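Local coordinates for putative uncharacterized protein SMU.1704 (Streptococcus mutans, PDB 3L7W) that probably binds DNA as a dimeric transcription regulator of the PadR family, through a winged helix-turn-helix domain, at residues 4-7 and 8-11; 88-91 and 92-96. One frame throughout, in Å; residues are numbered along the deposited sequence.

Contact 1: 4-7 and 8-11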
ATOM      1  N   PRO A   4      -1.777  -6.228   0.139  1.00 27.05           N
ATOM      2  CA  PRO A   4      -0.606  -6.558   0.945  1.00 32.20           C
ATOM      3  C   PRO A   4      -0.034  -5.295   1.569  1.00 33.66           C
ATOM      4  O   PRO A   4      -0.332  -4.200   1.104  1.00 27.76           O
ATOM      5  CB  PRO A   4       0.399  -7.100  -0.077  1.00 32.80           C
ATOM      6  CG  PRO A   4      -0.173  -6.796  -1.441  1.00 32.30           C
ATOM      7  CD  PRO A   4      -1.442  -6.026  -1.276  1.00 29.34           C
ATOM      8  N   VAL A   5       0.784  -5.468   2.603  1.00 30.28           N
ATOM      9  CA  VAL A   5       1.478  -4.369   3.239  1.00 25.87           C
ATOM     10  C   VAL A   5       2.978  -4.550   2.995  1.00 27.16           C
ATOM     11  O   VAL A   5       3.574  -5.509   3.454  1.00 29.16           O
ATOM     12  CB  VAL A   5       1.226  -4.387   4.748  1.00 28.40           C
ATOM     13  CG1 VAL A   5       2.082  -3.314   5.466  1.00 33.52           C
ATOM     14  CG2 VAL A   5      -0.254  -4.241   5.040  1.00 29.55           C
ATOM     15  N   SER A   6       3.590  -3.616   2.286  1.00 26.94           N
ATOM     16  CA  SER A   6       5.002  -3.736   1.972  1.00 28.56           C
ATOM     17  C   SER A   6       5.842  -3.602   3.237  1.00 31.20           C
ATOM     18  O   SER A   6       5.382  -3.058   4.237  1.00 26.99           O
ATOM     19  CB  SER A   6       5.404  -2.665   0.961  1.00 37.01           C
ATOM     20  OG  SER A   6       5.323  -1.370   1.536  1.00 29.59           O
ATOM     21  N   ALA A   7       7.070  -4.114   3.184  1.00 31.31           N
ATOM     22  CA  ALA A   7       7.980  -4.028   4.310  1.00 33.57           C
ATOM     23  C   ALA A   7       8.121  -2.574   4.722  1.00 35.16           C
ATOM     24  O   ALA A   7       8.122  -2.264   5.911  1.00 32.75           O
ATOM     25  CB  ALA A   7       9.341  -4.633   3.957  1.00 33.06           C
ATOM     26  N   LEU A   8       8.211  -1.681   3.736  1.00 35.18           N
ATOM     27  CA  LEU A   8       8.360  -0.253   4.019  1.00 33.61           C
ATOM     28  C   LEU A   8       7.182   0.263   4.818  1.00 32.94           C
ATOM     29  O   LEU A   8       7.347   1.066   5.735  1.00 32.77           O
ATOM     30  CB  LEU A   8       8.517   0.559   2.736  1.00 26.90           C
ATOM     31  CG  LEU A   8       9.836   0.289   2.004  1.00 39.98           C
ATOM     32  CD1 LEU A   8       9.929   1.083   0.711  1.00 37.49           C
ATOM     33  CD2 LEU A   8      11.002   0.619   2.919  1.00 36.58           C
ATOM     34  N   LEU A   9       5.991  -0.211   4.478  1.00 28.69           N
ATOM     35  CA  LEU A   9       4.785   0.213   5.179  1.00 28.11           C
ATOM     36  C   LEU A   9       4.787  -0.376   6.591  1.00 25.91           C
ATOM     37  O   LEU A   9       4.330   0.260   7.532  1.00 25.09           O
ATOM     38  CB  LEU A   9       3.542  -0.232   4.414  1.00 26.19           C
ATOM     39  CG  LEU A   9       2.514   0.842   4.104  1.00 36.86           C
ATOM     40  CD1 LEU A   9       1.250   0.217   3.488  1.00 34.79           C
ATOM     41  CD2 LEU A   9       2.180   1.638   5.346  1.00 40.66           C
ATOM     42  N   ILE A  10       5.304  -1.597   6.727  1.00 20.90           N
ATOM     43  CA  ILE A  10       5.445  -2.232   8.039  1.00 22.61           C
ATOM     44  C   ILE A  10       6.307  -1.365   8.947  1.00 27.58           C
ATOM     45  O   ILE A  10       6.023  -1.211  10.137  1.00 35.57           O
ATOM     46  CB  ILE A  10       6.114  -3.607   7.921  1.00 27.38           C
ATOM     47  CG1 ILE A  10       5.266  -4.549   7.050  1.00 29.77           C
ATOM     48  CG2 ILE A  10       6.372  -4.218   9.312  1.00 26.32           C
ATOM     49  CD1 ILE A  10       4.172  -5.228   7.796  1.00 30.37           C
ATOM     50  N   GLU A  11       7.373  -0.810   8.378  1.00 28.51           N
ATOM     51  CA  GLU A  11       8.280   0.052   9.128  1.00 25.60           C
ATOM     52  C   GLU A  11       7.499   1.250   9.616  1.00 25.28           C
ATOM     53  O   GLU A  11       7.531   1.583  10.794  1.00 26.69           O
ATOM     54  CB  GLU A  11       9.459   0.497   8.260  1.00 24.19           C
ATOM     55  CG  GLU A  11      10.469  -0.616   8.022  1.00 31.76           C
ATOM     56  CD  GLU A  11      11.568  -0.234   7.054  1.00 31.47           C
ATOM     57  OE1 GLU A  11      11.650   0.945   6.675  1.00 39.72           O
ATOM     58  OE2 GLU A  11      12.350  -1.114   6.667  1.00 38.96           O
TER
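S6 meets L9 through a capping bond: the hydroxyl oxygen OG of S6 accepts from the backbone N of L9 at 3.2 Å, with an N-H...O angle of 150°. The first torsion of S6 (chi1 67°) places OG between its own backbone N and carbonyl carbon, where it faces an amide of the opening turn. This is the classic N-cap, in which a serine just before a helix supplies an acceptor to the first turn, where amide N-H groups lack a preceding carbonyl. The ordinary helical bonds start at the same place, from I10 N to S6 O at 2.9 Å and from E11 N to A7 O at 3.0 Å. What starts here is helix 7-20, the first helix of this chain, whose fold is that of a PadR-like, helix-turn-helix protein.

The apolar part falls to V5, one residue before the cap. Its CG1 branch, anti to the backbone N (chi1 174°), reaches forward to the first turn, touching L9 CB at 3.6 Å and I10 CD1 at 3.7 Å and meeting both side chains at about a right angle. Beyond them, I10 packs on L43 and I46 of helix 40-52, and V5 rests on I35 and A36. Charge enters with E11, whose OE2 forms a salt bridge with K49 of the same helix 40-52.

Contact 2: 88-91 and 92-96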
ATOM      1  N   TRP A  88       3.217   8.483   3.252  1.00 36.36           N
ATOM      2  CA  TRP A  88       2.008   7.685   3.272  1.00 33.70           C
ATOM      3  C   TRP A  88       0.850   8.546   2.822  1.00 33.50           C
ATOM      4  O   TRP A  88      -0.011   8.102   2.056  1.00 33.82           O
ATOM      5  CB  TRP A  88       1.761   7.133   4.667  1.00 32.41           C
ATOM      6  CG  TRP A  88       0.421   6.516   4.837  1.00 36.36           C
ATOM      7  CD1 TRP A  88      -0.560   6.910   5.705  1.00 36.33           C
ATOM      8  CD2 TRP A  88      -0.100   5.383   4.125  1.00 25.95           C
ATOM      9  NE1 TRP A  88      -1.653   6.090   5.578  1.00 37.68           N
ATOM     10  CE2 TRP A  88      -1.402   5.152   4.613  1.00 33.90           C
ATOM     11  CE3 TRP A  88       0.404   4.556   3.116  1.00 28.99           C
ATOM     12  CZ2 TRP A  88      -2.209   4.115   4.131  1.00 36.44           C
ATOM     13  CZ3 TRP A  88      -0.406   3.516   2.631  1.00 29.12           C
ATOM     14  CH2 TRP A  88      -1.696   3.311   3.143  1.00 31.47           C
ATOM     15  N   SER A  89       0.837   9.792   3.284  1.00 26.81           N
ATOM     16  CA  SER A  89      -0.230  10.713   2.923  1.00 27.16           C
ATOM     17  C   SER A  89      -0.217  10.890   1.410  1.00 33.09           C
ATOM     18  O   SER A  89      -1.240  10.733   0.755  1.00 34.88           O
ATOM     19  CB  SER A  89      -0.044  12.054   3.617  1.00 32.38           C
ATOM     20  OG  SER A  89      -1.125  12.926   3.345  1.00 41.86           O
ATOM     21  N   VAL A  90       0.960  11.194   0.870  1.00 30.13           N
ATOM     22  CA  VAL A  90       1.148  11.338  -0.566  1.00 31.34           C
ATOM     23  C   VAL A  90       0.706  10.088  -1.333  1.00 27.38           C
ATOM     24  O   VAL A  90      -0.007  10.178  -2.319  1.00 34.76           O
ATOM     25  CB  VAL A  90       2.625  11.644  -0.890  1.00 33.92           C
ATOM     26  CG1 VAL A  90       2.903  11.431  -2.368  1.00 38.95           C
ATOM     27  CG2 VAL A  90       2.960  13.070  -0.488  1.00 36.88           C
ATOM     28  N   TYR A  91       1.146   8.925  -0.872  1.00 27.11           N
ATOM     29  CA  TYR A  91       0.771   7.662  -1.483  1.00 29.43           C
ATOM     30  C   TYR A  91      -0.743   7.599  -1.574  1.00 33.30           C
ATOM     31  O   TYR A  91      -1.297   7.364  -2.638  1.00 30.58           O
ATOM     32  CB  TYR A  91       1.236   6.535  -0.593  1.00 24.72           C
ATOM     33  CG  TYR A  91       1.160   5.128  -1.140  1.00 25.20           C
ATOM     34  CD1 TYR A  91       2.170   4.616  -1.946  1.00 24.49           C
ATOM     35  CD2 TYR A  91       0.131   4.281  -0.773  1.00 29.17           C
ATOM     36  CE1 TYR A  91       2.129   3.307  -2.408  1.00 25.54           C
ATOM     37  CE2 TYR A  91       0.082   2.972  -1.226  1.00 25.22           C
ATOM     38  CZ  TYR A  91       1.087   2.488  -2.036  1.00 23.26           C
ATOM     39  OH  TYR A  91       1.041   1.180  -2.463  1.00 30.84           O
ATOM     40  N   LYS A  92      -1.397   7.813  -0.440  1.00 26.96           N
ATOM     41  CA  LYS A  92      -2.840   7.747  -0.372  1.00 33.99           C
ATOM     42  C   LYS A  92      -3.487   8.723  -1.330  1.00 37.41           C
ATOM     43  O   LYS A  92      -4.341   8.326  -2.111  1.00 42.57           O
ATOM     44  CB  LYS A  92      -3.331   8.043   1.041  1.00 34.66           C
ATOM     45  CG  LYS A  92      -3.334   6.847   1.960  1.00 34.30           C
ATOM     46  CD  LYS A  92      -4.046   7.189   3.258  1.00 33.17           C
ATOM     47  CE  LYS A  92      -3.504   8.490   3.833  1.00 42.43           C
ATOM     48  NZ  LYS A  92      -3.959   8.764   5.227  1.00 42.38           N
HETATM   49  N   MSE A  93      -3.098   9.997  -1.266  1.00 31.96           N
HETATM   50  CA  MSE A  93      -3.753  10.977  -2.093  0.50 35.87           C
HETATM   51  C   MSE A  93      -3.515  10.674  -3.561  1.00 31.08           C
HETATM   52  O   MSE A  93      -4.383  10.888  -4.383  1.00 41.21           O
HETATM   53  CB  MSE A  93      -3.252  12.364  -1.733  0.50 34.10           C
HETATM   54  CG  MSE A  93      -3.572  12.731  -0.314  0.50 25.80           C
HETATM   55 SE   MSE A  93      -2.631  14.351   0.100  0.60 51.51          SE
HETATM   56  CE  MSE A  93      -3.607  15.538  -1.013  0.50 24.11           C
ATOM     57  N   THR A  94      -2.334  10.171  -3.864  1.00 29.97           N
ATOM     58  CA  THR A  94      -1.986   9.933  -5.237  1.00 34.53           C
ATOM     59  C   THR A  94      -2.825   8.791  -5.779  1.00 33.01           C
ATOM     60  O   THR A  94      -3.378   8.897  -6.858  1.00 32.17           O
ATOM     61  CB  THR A  94      -0.507   9.674  -5.368  1.00 33.58           C
ATOM     62  OG1 THR A  94       0.187  10.844  -4.917  1.00 38.50           O
ATOM     63  CG2 THR A  94      -0.141   9.408  -6.823  1.00 27.55           C
ATOM     64  N   ILE A  95      -2.942   7.720  -5.003  1.00 27.25           N
ATOM     65  CA  ILE A  95      -3.802   6.615  -5.365  1.00 28.46           C
ATOM     66  C   ILE A  95      -5.248   7.086  -5.501  1.00 30.65           C
ATOM     67  O   ILE A  95      -5.892   6.868  -6.526  1.00 30.20           O
ATOM     68  CB  ILE A  95      -3.667   5.488  -4.354  1.00 31.23           C
ATOM     69  CG1 ILE A  95      -2.301   4.830  -4.545  1.00 27.24           C
ATOM     70  CG2 ILE A  95      -4.779   4.465  -4.532  1.00 29.61           C
ATOM     71  CD1 ILE A  95      -2.110   3.608  -3.704  1.00 39.72           C
ATOM     72  N   ASP A  96      -5.744   7.767  -4.481  1.00 32.90           N
ATOM     73  CA  ASP A  96      -7.117   8.249  -4.506  1.00 30.93           C
ATOM     74  C   ASP A  96      -7.312   9.242  -5.640  1.00 35.45           C
ATOM     75  O   ASP A  96      -8.359   9.272  -6.277  1.00 37.44           O
ATOM     76  CB  ASP A  96      -7.473   8.892  -3.170  1.00 32.52           C
ATOM     77  CG  ASP A  96      -7.632   7.876  -2.066  1.00 36.36           C
ATOM     78  OD1 ASP A  96      -7.684   6.662  -2.359  1.00 37.63           O
ATOM     79  OD2 ASP A  96      -7.717   8.291  -0.902  1.00 32.67           O
TER
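V90 O is gripped twice by T94, at 2.8 Å from its backbone N and at 2.7 Å from its hydroxyl OG1, which acts as donor. The hydroxyl lies above the carbonyl plane, 40° out of it, whereas the amide is tilted from that plane by only 21°. Placing OG1 anti to its own carbonyl carbon (chi1 -61°) turns the threonine hydroxyl back onto the preceding turn, a common way for a helical threonine to share a main-chain acceptor. On the neighbouring positions the helix runs regularly, K92 N bonding to W88 O and I95 N to Y91 O.

These turns belong to helix 75-100, the long C-terminal helix that, as in other PadR proteins, contributes to the dimer. Here K92 lays its aliphatic chain across the W88 indole: CG sits over one face in a CH-pi contact, 3.9 Å from the centroid of the six-membered ring, and K92 CD lies 3.5 Å from W88 NE1. A bend in the K92 chain keeps CE over the rim of the five-membered ring, near NE1. Outside this stretch, D96 of the second subunit takes both polar ends, K92 NZ in a salt bridge and W88 NE1 in a hydrogen bond. I95 comes over one face of the Y91 ring with CG1 and CD1, CD1 being the nearer, 3.4 Å from Y91 CE2. Y91 OH is hydrogen-bonded to P4 O of the second subunit.

Overall arrangement
Starting from the N terminus, contact 1 comes first, turning the arm of residues 4-6 into helix 7-20. The chain then runs through helices 25-32 and 40-52 and the strands 56-63 and 66-73 before contact 2 opens late on helix 75-100. The two are in series, neither nested nor crossed, and since each is continuous in sequence, neither closes a long loop. Their centres lie about 15 Å apart, yet they touch in space where L9 CD1 packs on W88 CZ3 at 3.8 Å, joining the first helix to the last. Both also face the second subunit, so the N-terminal arm and the C-terminal helix share in the dimer interface.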